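PDB 3FHD: ORF 37 from Human herpesvirus 8 type M, which cleaves DNA as both endonuclease and exonuclease, on double and single strands, processing branched viral DNA into packageable unit-length linear genomes. Local coordinates for residues A[271-276]-A[301-306]; A[275-280]-A[430-435]; A[294-299]-A[381-386]; A[369-374]-A[436-441]. All blocks are in the same frame, centred on the assembly; numbering follows the deposited sequence.

Interaction 1 of 4, residues A[271-276]-A[301-306]; sequences FKYTFA and DFFYSI. With SO4 (sulfate ion), chain C.
The Y273 side chain reaches across to the end of helix 296-303 and is met there on a face, at its edge and at its hydroxyl. I306 stands over one face: its CD1 lies 3.7 Å from the centroid of the Y273 ring in a CH-pi contact, and the two side chains run at about a right angle. F302 and Y273 are turned 30° to each other but slid so far apart that the rings barely overlap, CD1 of Y273 reaching CZ of F302 at 4.0 Å. F303 completes the aromatic cluster as an offset edge-to-face pair, its edge directed to the Y273 face with the planes 83° apart. The Y273 hydroxyl donates to F303 O at 2.6 Å, in the carbonyl plane and on a lone pair. Y273 OH in turn accepts from A310 N, so two bonds hold the buried phenol end. With CG of Y273 beside its own backbone N (chi1 -76°), the ring is directed to the helix end.

A sulfate, probably from the crystallisation liquor, accepts from F271 N through O4 and from K272 N through O2. K272 lays CB against I306 CD1 at 3.8 Å, while its NZ goes on to K308 O and D324. Beyond the cluster, F302 touches I283 of helix 282-292 and L458 of strand 455-464, and F303 packs on I460 of that strand and V311 of strand 311-313.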
loop_
_atom_site.group_PDB
_atom_site.type_symbol
_atom_site.label_atom_id
_atom_site.label_comp_id
_atom_site.label_asym_id
_atom_site.label_seq_id
_atom_site.Cartn_x
_atom_site.Cartn_y
_atom_site.Cartn_z
ATOM N N PHE A 271 9.769 -14.718 5.425
ATOM C CA PHE A 271 9.791 -16.138 5.147
ATOM C C PHE A 271 11.166 -16.799 5.322
ATOM O O PHE A 271 11.230 -18.016 5.531
ATOM C CB PHE A 271 9.168 -16.429 3.800
ATOM C CG PHE A 271 7.701 -16.092 3.749
ATOM C CD1 PHE A 271 6.833 -16.497 4.787
ATOM C CD2 PHE A 271 7.176 -15.364 2.679
ATOM C CE1 PHE A 271 5.488 -16.185 4.752
ATOM C CE2 PHE A 271 5.822 -15.044 2.637
ATOM C CZ PHE A 271 4.977 -15.464 3.675
ATOM N N LYS A 272 12.245 -16.014 5.303
ATOM C CA LYS A 272 13.593 -16.599 5.513
ATOM C C LYS A 272 13.722 -17.214 6.897
ATOM O O LYS A 272 14.631 -17.999 7.131
ATOM C CB LYS A 272 14.711 -15.548 5.402
ATOM C CG LYS A 272 15.010 -14.942 4.032
ATOM C CD LYS A 272 16.150 -13.863 4.153
ATOM C CE LYS A 272 15.742 -12.652 5.040
ATOM N NZ LYS A 272 16.652 -11.424 4.945
ATOM N N TYR A 273 12.846 -16.818 7.823
ATOM C CA TYR A 273 12.932 -17.244 9.223
ATOM C C TYR A 273 11.931 -18.352 9.577
ATOM O O TYR A 273 11.824 -18.746 10.728
ATOM C CB TYR A 273 12.723 -16.052 10.165
ATOM C CG TYR A 273 13.912 -15.121 10.276
ATOM C CD1 TYR A 273 14.969 -15.401 11.149
ATOM C CD2 TYR A 273 13.965 -13.946 9.533
ATOM C CE1 TYR A 273 16.060 -14.547 11.260
ATOM C CE2 TYR A 273 15.057 -13.092 9.627
ATOM C CZ TYR A 273 16.104 -13.399 10.497
ATOM O OH TYR A 273 17.181 -12.543 10.598
ATOM N N THR A 274 11.178 -18.830 8.594
ATOM C CA THR A 274 10.249 -19.939 8.812
ATOM C C THR A 274 11.045 -21.205 9.203
ATOM O O THR A 274 12.022 -21.566 8.546
ATOM C CB THR A 274 9.354 -20.162 7.568
ATOM O OG1 THR A 274 8.615 -18.965 7.293
ATOM C CG2 THR A 274 8.346 -21.329 7.779
ATOM N N PHE A 275 10.669 -21.820 10.316
ATOM C CA PHE A 275 11.338 -23.043 10.814
ATOM C C PHE A 275 10.334 -24.148 11.114
ATOM O O PHE A 275 9.130 -23.906 11.213
ATOM C CB PHE A 275 12.171 -22.761 12.075
ATOM C CG PHE A 275 11.354 -22.308 13.262
ATOM C CD1 PHE A 275 10.873 -23.228 14.189
ATOM C CD2 PHE A 275 11.091 -20.955 13.462
ATOM C CE1 PHE A 275 10.101 -22.815 15.282
ATOM C CE2 PHE A 275 10.338 -20.530 14.561
ATOM C CZ PHE A 275 9.837 -21.465 15.460
ATOM N N ALA A 276 10.848 -25.373 11.249
ATOM C CA ALA A 276 10.046 -26.462 11.778
ATOM C C ALA A 276 10.653 -26.881 13.103
ATOM O O ALA A 276 11.870 -26.700 13.346
ATOM C CB ALA A 276 9.990 -27.643 10.816
ATOM N N ASP A 301 20.059 -13.448 18.890
ATOM C CA ASP A 301 20.465 -14.791 18.494
ATOM C C ASP A 301 19.506 -15.403 17.474
ATOM O O ASP A 301 19.932 -16.142 16.561
ATOM C CB ASP A 301 20.601 -15.693 19.731
ATOM N N PHE A 302 18.213 -15.091 17.625
ATOM C CA PHE A 302 17.199 -15.498 16.667
ATOM C C PHE A 302 17.441 -14.807 15.317
ATOM O O PHE A 302 17.501 -15.464 14.272
ATOM C CB PHE A 302 15.792 -15.205 17.212
ATOM C CG PHE A 302 14.690 -15.466 16.221
ATOM C CD1 PHE A 302 14.297 -16.775 15.923
ATOM C CD2 PHE A 302 14.044 -14.407 15.595
ATOM C CE1 PHE A 302 13.278 -17.022 14.998
ATOM C CE2 PHE A 302 13.029 -14.640 14.654
ATOM C CZ PHE A 302 12.648 -15.962 14.366
ATOM N N PHE A 303 17.625 -13.491 15.335
ATOM C CA PHE A 303 17.894 -12.772 14.091
ATOM C C PHE A 303 19.113 -13.309 13.346
ATOM O O PHE A 303 19.064 -13.518 12.124
ATOM C CB PHE A 303 18.025 -11.261 14.327
ATOM C CG PHE A 303 16.705 -10.540 14.340
ATOM C CD1 PHE A 303 15.826 -10.649 13.265
ATOM C CD2 PHE A 303 16.337 -9.745 15.418
ATOM C CE1 PHE A 303 14.608 -9.976 13.261
ATOM C CE2 PHE A 303 15.126 -9.080 15.424
ATOM C CZ PHE A 303 14.255 -9.200 14.343
ATOM N N TYR A 304 20.185 -13.564 14.090
ATOM C CA TYR A 304 21.430 -14.040 13.501
ATOM C C TYR A 304 21.543 -15.560 13.493
ATOM O O TYR A 304 22.647 -16.094 13.600
ATOM C CB TYR A 304 22.657 -13.398 14.191
ATOM C CG TYR A 304 22.672 -11.865 14.165
ATOM C CD1 TYR A 304 22.170 -11.149 13.073
ATOM C CD2 TYR A 304 23.188 -11.142 15.232
ATOM C CE1 TYR A 304 22.184 -9.744 13.057
ATOM C CE2 TYR A 304 23.218 -9.750 15.225
ATOM C CZ TYR A 304 22.720 -9.052 14.142
ATOM O OH TYR A 304 22.756 -7.662 14.145
ATOM N N SER A 305 20.412 -16.260 13.371
ATOM C CA SER A 305 20.430 -17.713 13.186
ATOM C C SER A 305 20.377 -18.085 11.692
ATOM O O SER A 305 20.409 -19.265 11.331
ATOM C CB SER A 305 19.304 -18.376 13.986
ATOM O OG SER A 305 18.028 -17.974 13.505
ATOM N N ILE A 306 20.301 -17.065 10.829
ATOM C CA ILE A 306 20.332 -17.241 9.361
ATOM C C ILE A 306 21.460 -16.404 8.696
ATOM O O ILE A 306 21.971 -15.459 9.289
ATOM C CB ILE A 306 18.963 -16.922 8.677
ATOM C CG1 ILE A 306 18.605 -15.434 8.802
ATOM C CG2 ILE A 306 17.832 -17.828 9.211
ATOM C CD1 ILE A 306 17.554 -14.996 7.837
HETATM S S SO4 C . 11.855 -12.946 3.369
HETATM O O1 SO4 C . 12.186 -14.154 2.597
HETATM O O2 SO4 C . 12.394 -13.025 4.731
HETATM O O3 SO4 C . 12.468 -11.806 2.687
HETATM O O4 SO4 C . 10.400 -12.790 3.362
#

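Interaction 2 of 4, residues A[275-280]-A[430-435]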
loop_
_atom_site.group_PDB
_atom_site.type_symbol
_atom_site.label_atom_id
_atom_site.label_comp_id
_atom_site.label_asym_id
_atom_site.label_seq_id
_atom_site.Cartn_x
_atom_site.Cartn_y
_atom_site.Cartn_z
ATOM N N PHE A 275 10.669 -21.820 10.316
ATOM C CA PHE A 275 11.338 -23.043 10.814
ATOM C C PHE A 275 10.334 -24.148 11.114
ATOM O O PHE A 275 9.130 -23.906 11.213
ATOM C CB PHE A 275 12.171 -22.761 12.075
ATOM C CG PHE A 275 11.354 -22.308 13.262
ATOM C CD1 PHE A 275 10.873 -23.228 14.189
ATOM C CD2 PHE A 275 11.091 -20.955 13.462
ATOM C CE1 PHE A 275 10.101 -22.815 15.282
ATOM C CE2 PHE A 275 10.338 -20.530 14.561
ATOM C CZ PHE A 275 9.837 -21.465 15.460
ATOM N N ALA A 276 10.848 -25.373 11.249
ATOM C CA ALA A 276 10.046 -26.462 11.778
ATOM C C ALA A 276 10.653 -26.881 13.103
ATOM O O ALA A 276 11.870 -26.700 13.346
ATOM C CB ALA A 276 9.990 -27.643 10.816
ATOM N N LYS A 277 9.806 -27.405 13.979
ATOM C CA LYS A 277 10.276 -27.865 15.284
ATOM C C LYS A 277 11.007 -29.214 15.141
ATOM O O LYS A 277 10.647 -30.195 15.785
ATOM C CB LYS A 277 9.121 -27.858 16.304
ATOM C CG LYS A 277 8.514 -26.437 16.452
ATOM C CD LYS A 277 7.186 -26.388 17.198
ATOM C CE LYS A 277 7.374 -26.743 18.667
ATOM N NZ LYS A 277 6.123 -26.458 19.433
ATOM N N MET A 278 12.048 -29.243 14.294
ATOM C CA MET A 278 12.873 -30.460 14.056
ATOM C C MET A 278 14.166 -30.423 14.856
ATOM O O MET A 278 14.728 -29.355 15.135
ATOM C CB MET A 278 13.315 -30.612 12.581
ATOM C CG MET A 278 12.293 -30.320 11.489
ATOM S SD MET A 278 11.223 -31.692 11.009
ATOM C CE MET A 278 12.389 -32.751 10.140
ATOM N N GLU A 279 14.671 -31.627 15.126
ATOM C CA GLU A 279 15.920 -31.888 15.805
ATOM C C GLU A 279 17.098 -31.036 15.313
ATOM O O GLU A 279 17.845 -30.455 16.126
ATOM C CB GLU A 279 16.234 -33.377 15.606
ATOM C CG GLU A 279 17.176 -34.002 16.555
ATOM C CD GLU A 279 16.923 -35.501 16.640
ATOM O OE1 GLU A 279 15.995 -35.882 17.384
ATOM O OE2 GLU A 279 17.629 -36.273 15.959
ATOM N N CYS A 280 17.278 -30.963 13.997
ATOM C CA CYS A 280 18.488 -30.340 13.462
ATOM C C CYS A 280 18.327 -28.880 13.016
ATOM O O CYS A 280 19.215 -28.331 12.374
ATOM C CB CYS A 280 19.052 -31.192 12.321
ATOM N N PHE A 430 6.440 -13.395 11.852
ATOM C CA PHE A 430 7.381 -14.513 11.752
ATOM C C PHE A 430 6.568 -15.754 12.000
ATOM O O PHE A 430 5.569 -15.711 12.763
ATOM C CB PHE A 430 8.484 -14.412 12.806
ATOM C CG PHE A 430 9.409 -13.234 12.623
ATOM C CD1 PHE A 430 10.636 -13.385 11.980
ATOM C CD2 PHE A 430 9.059 -11.971 13.107
ATOM C CE1 PHE A 430 11.488 -12.311 11.800
ATOM C CE2 PHE A 430 9.922 -10.884 12.947
ATOM C CZ PHE A 430 11.134 -11.050 12.283
ATOM N N PHE A 431 6.960 -16.844 11.346
ATOM C CA PHE A 431 6.116 -18.043 11.268
ATOM C C PHE A 431 6.907 -19.339 11.452
ATOM O O PHE A 431 8.141 -19.351 11.335
ATOM C CB PHE A 431 5.338 -18.098 9.934
ATOM C CG PHE A 431 4.331 -16.993 9.758
ATOM C CD1 PHE A 431 3.000 -17.170 10.134
ATOM C CD2 PHE A 431 4.710 -15.775 9.204
ATOM C CE1 PHE A 431 2.055 -16.146 9.965
ATOM C CE2 PHE A 431 3.762 -14.740 9.044
ATOM C CZ PHE A 431 2.434 -14.940 9.447
ATOM N N ARG A 432 6.169 -20.411 11.743
ATOM C CA ARG A 432 6.699 -21.767 11.754
ATOM C C ARG A 432 5.796 -22.769 11.014
ATOM O O ARG A 432 4.574 -22.577 10.896
ATOM C CB ARG A 432 7.017 -22.239 13.185
ATOM C CG ARG A 432 5.799 -22.610 14.043
ATOM C CD ARG A 432 6.251 -23.263 15.357
ATOM N NE ARG A 432 5.124 -23.615 16.244
ATOM C CZ ARG A 432 4.326 -24.668 16.081
ATOM N NH1 ARG A 432 4.481 -25.493 15.047
ATOM N NH2 ARG A 432 3.356 -24.913 16.969
ATOM N N LYS A 433 6.420 -23.820 10.484
ATOM C CA LYS A 433 5.682 -24.925 9.902
ATOM C C LYS A 433 4.825 -25.637 10.954
ATOM O O LYS A 433 5.201 -25.743 12.136
ATOM C CB LYS A 433 6.636 -25.927 9.240
ATOM C CG LYS A 433 7.405 -25.408 7.999
ATOM C CD LYS A 433 6.443 -24.862 6.904
ATOM C CE LYS A 433 7.177 -24.632 5.564
ATOM N NZ LYS A 433 6.276 -24.022 4.519
ATOM N N ARG A 434 3.670 -26.123 10.511
ATOM C CA ARG A 434 2.862 -27.049 11.304
ATOM C C ARG A 434 3.519 -28.414 11.364
ATOM O O ARG A 434 4.107 -28.877 10.385
ATOM C CB ARG A 434 1.466 -27.194 10.718
ATOM C CG ARG A 434 0.650 -25.983 10.864
ATOM C CD ARG A 434 -0.690 -26.241 10.207
ATOM N NE ARG A 434 -1.454 -25.009 10.062
ATOM C CZ ARG A 434 -2.514 -24.714 10.808
ATOM N NH1 ARG A 434 -2.922 -25.584 11.743
ATOM N NH2 ARG A 434 -3.164 -23.569 10.616
ATOM N N GLY A 435 3.449 -29.043 12.532
ATOM C CA GLY A 435 4.067 -30.338 12.734
ATOM C C GLY A 435 3.006 -31.373 12.993
ATOM O O GLY A 435 1.811 -31.050 13.100
HETATM O O HOH W 1 7.138 -27.655 13.324
#
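One face of the F275 ring takes R432 CB, 3.8 Å from the ring centroid and 15° off the normal, a CH-pi contact made by the aliphatic base of the arginine. The R432 guanidinium, tilted 40° to that ring, has K277 CD over one face, with K277 CD 3.5 Å from R432 CZ. R432 is thus layered against the two residues in succession, its chain extended from CG to NE. At its tip K277 NZ comes within 4.0 Å of R432 NH2, a like-charged pair that acidic partners would offset: D369 forms salt bridges with both groups, and D438 takes R432 NH1. The F275 ring reaches R432 because its CG sits between the backbone N and carbonyl carbon (chi1 64°).

The backbones are tied by K433 N to F275 O at 2.8 Å. A water bridges K277 N and K433 O, and A276 CB rests on K433 CB at 4.1 Å. K277 is the centre of an inverse gamma turn. A loop thus edges the end of strand 423-432, in the mixed sheet of a PD-(D/E)XK nuclease; F431 packs on helix 203-217, its side chain about 7 Å from that of the magnesium ligand I267.

Interaction 3 of 4, residues A[294-299]-A[381-386]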
loop_
_atom_site.group_PDB
_atom_site.type_symbol
_atom_site.label_atom_id
_atom_site.label_comp_id
_atom_site.label_asym_id
_atom_site.label_seq_id
_atom_site.Cartn_x
_atom_site.Cartn_y
_atom_site.Cartn_z
ATOM N N PRO A 294 11.894 -14.356 26.966
ATOM C CA PRO A 294 11.699 -13.258 25.998
ATOM C C PRO A 294 12.509 -11.992 26.322
ATOM O O PRO A 294 12.337 -11.406 27.386
ATOM C CB PRO A 294 10.187 -12.972 26.082
ATOM C CG PRO A 294 9.589 -14.198 26.737
ATOM C CD PRO A 294 10.644 -14.709 27.661
ATOM N N GLY A 295 13.381 -11.586 25.403
ATOM C CA GLY A 295 14.180 -10.371 25.582
ATOM C C GLY A 295 15.137 -10.111 24.436
ATOM O O GLY A 295 15.224 -10.896 23.489
ATOM N N LYS A 296 15.887 -9.023 24.547
ATOM C CA LYS A 296 16.708 -8.542 23.442
ATOM C C LYS A 296 17.868 -9.444 23.013
ATOM O O LYS A 296 18.195 -9.492 21.815
ATOM C CB LYS A 296 17.199 -7.118 23.710
ATOM C CG LYS A 296 16.064 -6.107 23.846
ATOM C CD LYS A 296 16.555 -4.701 23.623
ATOM C CE LYS A 296 17.630 -4.315 24.616
ATOM N NZ LYS A 296 17.975 -2.881 24.445
ATOM N N LEU A 297 18.465 -10.162 23.962
ATOM C CA LEU A 297 19.595 -11.054 23.673
ATOM C C LEU A 297 19.163 -12.322 22.943
ATOM O O LEU A 297 19.788 -12.712 21.949
ATOM C CB LEU A 297 20.358 -11.415 24.948
ATOM C CG LEU A 297 21.629 -12.282 24.846
ATOM C CD1 LEU A 297 22.859 -11.441 24.464
ATOM C CD2 LEU A 297 21.906 -13.021 26.158
ATOM N N ALA A 298 18.118 -12.975 23.458
ATOM C CA ALA A 298 17.476 -14.098 22.755
ATOM C C ALA A 298 16.989 -13.661 21.356
ATOM O O ALA A 298 17.086 -14.416 20.393
ATOM C CB ALA A 298 16.321 -14.654 23.577
ATOM N N LEU A 299 16.507 -12.430 21.245
ATOM C CA LEU A 299 16.053 -11.909 19.948
ATOM C C LEU A 299 17.193 -11.729 18.940
ATOM O O LEU A 299 17.037 -12.050 17.758
ATOM C CB LEU A 299 15.276 -10.608 20.124
ATOM C CG LEU A 299 14.626 -9.997 18.875
ATOM C CD1 LEU A 299 13.626 -10.956 18.239
ATOM C CD2 LEU A 299 13.969 -8.649 19.228
ATOM N N ALA A 381 4.272 -12.764 25.826
ATOM C CA ALA A 381 5.149 -11.757 26.417
ATOM C C ALA A 381 5.404 -10.645 25.424
ATOM O O ALA A 381 5.366 -10.866 24.208
ATOM C CB ALA A 381 6.457 -12.378 26.856
ATOM N N ARG A 382 5.690 -9.461 25.958
ATOM C CA ARG A 382 5.809 -8.226 25.198
ATOM C C ARG A 382 7.024 -7.475 25.735
ATOM O O ARG A 382 7.176 -7.375 26.935
ATOM C CB ARG A 382 4.551 -7.409 25.465
ATOM C CG ARG A 382 4.344 -6.189 24.639
ATOM C CD ARG A 382 3.180 -5.409 25.256
ATOM N NE ARG A 382 3.025 -4.048 24.738
ATOM C CZ ARG A 382 4.018 -3.205 24.449
ATOM N NH1 ARG A 382 3.731 -1.991 23.980
ATOM N NH2 ARG A 382 5.296 -3.553 24.628
ATOM N N PHE A 383 7.887 -6.962 24.852
ATOM C CA PHE A 383 9.078 -6.206 25.274
ATOM C C PHE A 383 9.558 -5.189 24.232
ATOM O O PHE A 383 9.287 -5.346 23.057
ATOM C CB PHE A 383 10.221 -7.143 25.714
ATOM C CG PHE A 383 10.805 -8.009 24.615
ATOM C CD1 PHE A 383 11.961 -7.619 23.949
ATOM C CD2 PHE A 383 10.235 -9.245 24.289
ATOM C CE1 PHE A 383 12.524 -8.427 22.942
ATOM C CE2 PHE A 383 10.788 -10.051 23.294
ATOM C CZ PHE A 383 11.939 -9.644 22.624
ATOM N N LYS A 384 10.279 -4.157 24.667
ATOM C CA LYS A 384 10.821 -3.139 23.744
ATOM C C LYS A 384 12.165 -3.574 23.133
ATOM O O LYS A 384 13.003 -4.179 23.810
ATOM C CB LYS A 384 11.029 -1.798 24.467
ATOM C CG LYS A 384 9.792 -1.157 25.047
ATOM C CD LYS A 384 8.776 -0.823 23.974
ATOM C CE LYS A 384 7.615 -0.048 24.568
ATOM N NZ LYS A 384 7.023 0.893 23.561
ATOM N N ALA A 385 12.380 -3.249 21.863
ATOM C CA ALA A 385 13.667 -3.518 21.223
ATOM C C ALA A 385 14.147 -2.264 20.492
ATOM O O ALA A 385 13.382 -1.673 19.714
ATOM C CB ALA A 385 13.573 -4.723 20.267
ATOM N N ASN A 386 15.389 -1.846 20.761
ATOM C CA ASN A 386 15.982 -0.697 20.058
ATOM C C ASN A 386 16.346 -1.052 18.614
ATOM O O ASN A 386 17.506 -1.048 18.200
ATOM C CB ASN A 386 17.149 -0.036 20.831
ATOM C CG ASN A 386 18.193 -1.036 21.339
ATOM O OD1 ASN A 386 17.940 -2.246 21.459
ATOM N ND2 ASN A 386 19.382 -0.523 21.641
#
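F383 holds CG between its backbone N and carbonyl carbon (chi1 66°), which swings the ring off strand 379-389 and under the turn that starts helix 296-303; L299, with CG anti to the backbone N, sends CD2 to the same ring. This is helix-on-sheet packing in the nuclease fold, where the first turn of a helix leans on a strand of the mixed central sheet.

G295, at the N-cap position, lies flat over one face of F383: its CA is 3.8 Å from the ring centroid and 14° off the normal, a CH-pi contact made by backbone. G295 C comes still nearer to a single ring atom, 3.4 Å from F383 CE1, while P294 C stands over the same face toward the rim. L299 CD2 approaches F383 CE1 at 4.0 Å, their side chains slanting past one another, and also meets A385 CB. P294 fits CG against A381 CB at 3.6 Å, at the A381 end of the contact. L299 packs further on L290 of helix 282-292 and V364 of strand 362-367.

K296 passes CD over K384 O at 3.6 Å and crosses N386 at about a right angle. N386 is held by E332 through ND2 and by W333 NE1 through OD1. K296 NZ donates to N386 OD1 at 3.1 Å, coming from above the amide's carbonyl plane, 62° out of it.

Interaction 4 of 4, residues A[369-374]-A[436-441]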
loop_
_atom_site.group_PDB
_atom_site.type_symbol
_atom_site.label_atom_id
_atom_site.label_comp_id
_atom_site.label_asym_id
_atom_site.label_seq_id
_atom_site.Cartn_x
_atom_site.Cartn_y
_atom_site.Cartn_z
ATOM N N ASP A 369 2.443 -20.698 21.916
ATOM C CA ASP A 369 2.593 -21.808 21.003
ATOM C C ASP A 369 1.325 -22.677 21.079
ATOM O O ASP A 369 1.019 -23.209 22.142
ATOM C CB ASP A 369 3.847 -22.583 21.399
ATOM C CG ASP A 369 4.200 -23.678 20.433
ATOM O OD1 ASP A 369 3.314 -24.217 19.729
ATOM O OD2 ASP A 369 5.394 -24.008 20.375
ATOM N N PRO A 370 0.588 -22.831 19.943
ATOM C CA PRO A 370 -0.636 -23.649 19.978
ATOM C C PRO A 370 -0.412 -25.158 20.243
ATOM O O PRO A 370 -1.388 -25.908 20.414
ATOM C CB PRO A 370 -1.277 -23.409 18.604
ATOM C CG PRO A 370 -0.117 -23.018 17.706
ATOM C CD PRO A 370 0.855 -22.279 18.599
ATOM N N GLN A 371 0.839 -25.613 20.295
ATOM C CA GLN A 371 1.076 -27.015 20.663
ATOM C C GLN A 371 0.878 -27.209 22.165
ATOM O O GLN A 371 0.595 -28.322 22.642
ATOM C CB GLN A 371 2.444 -27.511 20.205
ATOM C CG GLN A 371 2.555 -29.034 20.184
ATOM C CD GLN A 371 3.823 -29.510 19.529
ATOM O OE1 GLN A 371 4.376 -28.831 18.662
ATOM N NE2 GLN A 371 4.298 -30.677 19.936
ATOM N N ASP A 372 1.019 -26.112 22.903
ATOM C CA ASP A 372 0.767 -26.097 24.338
ATOM C C ASP A 372 -0.742 -25.960 24.605
ATOM O O ASP A 372 -1.315 -26.715 25.396
ATOM C CB ASP A 372 1.530 -24.938 25.001
ATOM C CG ASP A 372 3.062 -25.092 24.918
ATOM O OD1 ASP A 372 3.569 -26.193 24.577
ATOM O OD2 ASP A 372 3.768 -24.090 25.216
ATOM N N THR A 373 -1.378 -25.011 23.910
ATOM C CA THR A 373 -2.765 -24.612 24.193
ATOM C C THR A 373 -3.807 -25.397 23.380
ATOM O O THR A 373 -5.017 -25.150 23.512
ATOM C CB THR A 373 -2.972 -23.105 23.911
ATOM O OG1 THR A 373 -2.705 -22.852 22.529
ATOM C CG2 THR A 373 -2.032 -22.255 24.754
ATOM N N ARG A 374 -3.324 -26.322 22.540
ATOM C CA ARG A 374 -4.141 -27.061 21.553
ATOM C C ARG A 374 -4.994 -26.181 20.621
ATOM O O ARG A 374 -6.037 -26.626 20.118
ATOM C CB ARG A 374 -5.020 -28.134 22.222
ATOM C CG ARG A 374 -4.270 -29.181 23.059
ATOM C CD ARG A 374 -2.949 -29.668 22.444
ATOM N NE ARG A 374 -3.135 -30.555 21.292
ATOM C CZ ARG A 374 -2.188 -30.845 20.398
ATOM N NH1 ARG A 374 -2.466 -31.668 19.387
ATOM N NH2 ARG A 374 -0.963 -30.320 20.509
ATOM N N TYR A 436 3.451 -32.617 13.126
ATOM C CA TYR A 436 2.549 -33.735 13.323
ATOM C C TYR A 436 1.743 -33.655 14.613
ATOM O O TYR A 436 0.621 -34.126 14.659
ATOM C CB TYR A 436 3.304 -35.058 13.213
ATOM C CG TYR A 436 3.729 -35.346 11.787
ATOM C CD1 TYR A 436 2.933 -36.142 10.952
ATOM C CD2 TYR A 436 4.907 -34.795 11.265
ATOM C CE1 TYR A 436 3.316 -36.398 9.639
ATOM C CE2 TYR A 436 5.293 -35.038 9.954
ATOM C CZ TYR A 436 4.484 -35.849 9.152
ATOM O OH TYR A 436 4.853 -36.099 7.851
ATOM N N GLN A 437 2.312 -33.018 15.633
ATOM C CA GLN A 437 1.692 -32.940 16.955
ATOM C C GLN A 437 0.915 -31.624 17.206
ATOM O O GLN A 437 0.347 -31.444 18.282
ATOM C CB GLN A 437 2.752 -33.146 18.031
ATOM C CG GLN A 437 3.430 -34.526 17.972
ATOM C CD GLN A 437 4.382 -34.735 19.107
ATOM O OE1 GLN A 437 4.016 -34.553 20.274
ATOM N NE2 GLN A 437 5.610 -35.168 18.789
ATOM N N ASP A 438 0.902 -30.723 16.223
ATOM C CA ASP A 438 0.136 -29.479 16.316
ATOM C C ASP A 438 -1.361 -29.761 16.163
ATOM O O ASP A 438 -1.739 -30.663 15.421
ATOM C CB ASP A 438 0.577 -28.472 15.245
ATOM C CG ASP A 438 1.862 -27.716 15.631
ATOM O OD1 ASP A 438 1.974 -27.306 16.807
ATOM O OD2 ASP A 438 2.757 -27.548 14.766
ATOM N N PRO A 439 -2.218 -28.991 16.862
ATOM C CA PRO A 439 -3.675 -29.145 16.657
ATOM C C PRO A 439 -4.105 -28.843 15.229
ATOM O O PRO A 439 -3.510 -27.990 14.569
ATOM C CB PRO A 439 -4.281 -28.093 17.590
ATOM C CG PRO A 439 -3.173 -27.101 17.819
ATOM C CD PRO A 439 -1.921 -27.957 17.865
ATOM N N VAL A 440 -5.135 -29.548 14.763
ATOM C CA VAL A 440 -5.757 -29.257 13.465
ATOM C C VAL A 440 -6.258 -27.801 13.425
ATOM O O VAL A 440 -6.000 -27.072 12.467
ATOM C CB VAL A 440 -6.958 -30.206 13.183
ATOM C CG1 VAL A 440 -7.381 -30.090 11.724
ATOM C CG2 VAL A 440 -6.604 -31.631 13.514
ATOM N N ASN A 441 -6.924 -27.389 14.502
ATOM C CA ASN A 441 -7.641 -26.118 14.574
ATOM C C ASN A 441 -6.936 -25.146 15.509
ATOM O O ASN A 441 -6.958 -25.337 16.721
ATOM C CB ASN A 441 -9.075 -26.347 15.094
ATOM C CG ASN A 441 -9.927 -27.192 14.152
ATOM O OD1 ASN A 441 -9.927 -26.984 12.936
ATOM N ND2 ASN A 441 -10.677 -28.137 14.718
HETATM O O HOH W 2 5.264 -28.816 15.463
HETATM O O HOH W 3 -1.909 -33.401 17.108
#
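A short, weakly bonded helix, about 370-373, docks on the loop that follows strand 423-432, and R374, just past its C-terminal end, reaches across to that loop. R374 grips Q437 O end-on with two nitrogens: NH2 at 2.8 Å, nearly in line with the C=O, and NH1 at 3.0 Å from above the carbonyl plane. The oxygen lies in the guanidinium plane. A chain bent at chi2 and chi3 (-40° and -73°) folds the group back to this point, where NH2 also makes a weak bond to Q371 O. P439 CD sits over one guanidinium face, 3.7 Å from R374 NH2, and the same CD touches P370 O at 3.3 Å.

Q371 reaches out with its amide nearly perpendicular to the D438 carboxylate. Q371 OE1 and D438 OD1, 3.4 Å apart, are both acceptors; a water joins OE1 weakly to D438 OD2, and K277 NZ donates to OE1. Q371 NE2 lies by Q437 CB at 3.5 Å. D369, the N-cap residue, accepts from Q371 N through OD1.

Salt-bridge partners of the aspartates are K277 and R432 for D369, R432 for D438. P370 and D438 rest on I455 of strand 455-464, while D369 touches Y287 of helix 282-292.

Interactions 1 and 2 start from the same loop after strand 262-269, sharing F275 and A276, and they touch where Y273, F302 and F303 pack on F430. Interaction 1 is the buried one, built on rings, with one hydrogen bond across the segments; interaction 2 is partly buried and mixes packing with charge. Interaction 4 continues that charge, so that 275-280, 369-374 and 430-441 form one polar network, partly buried, with three exposed touching residues in interaction 4. Interaction 3, also partly buried but with one exposed touching residue, makes no direct touch with the others; it shares helix 296-303 with interaction 1, joining that helix's start to strand 379-389 mainly by apolar and backbone packing.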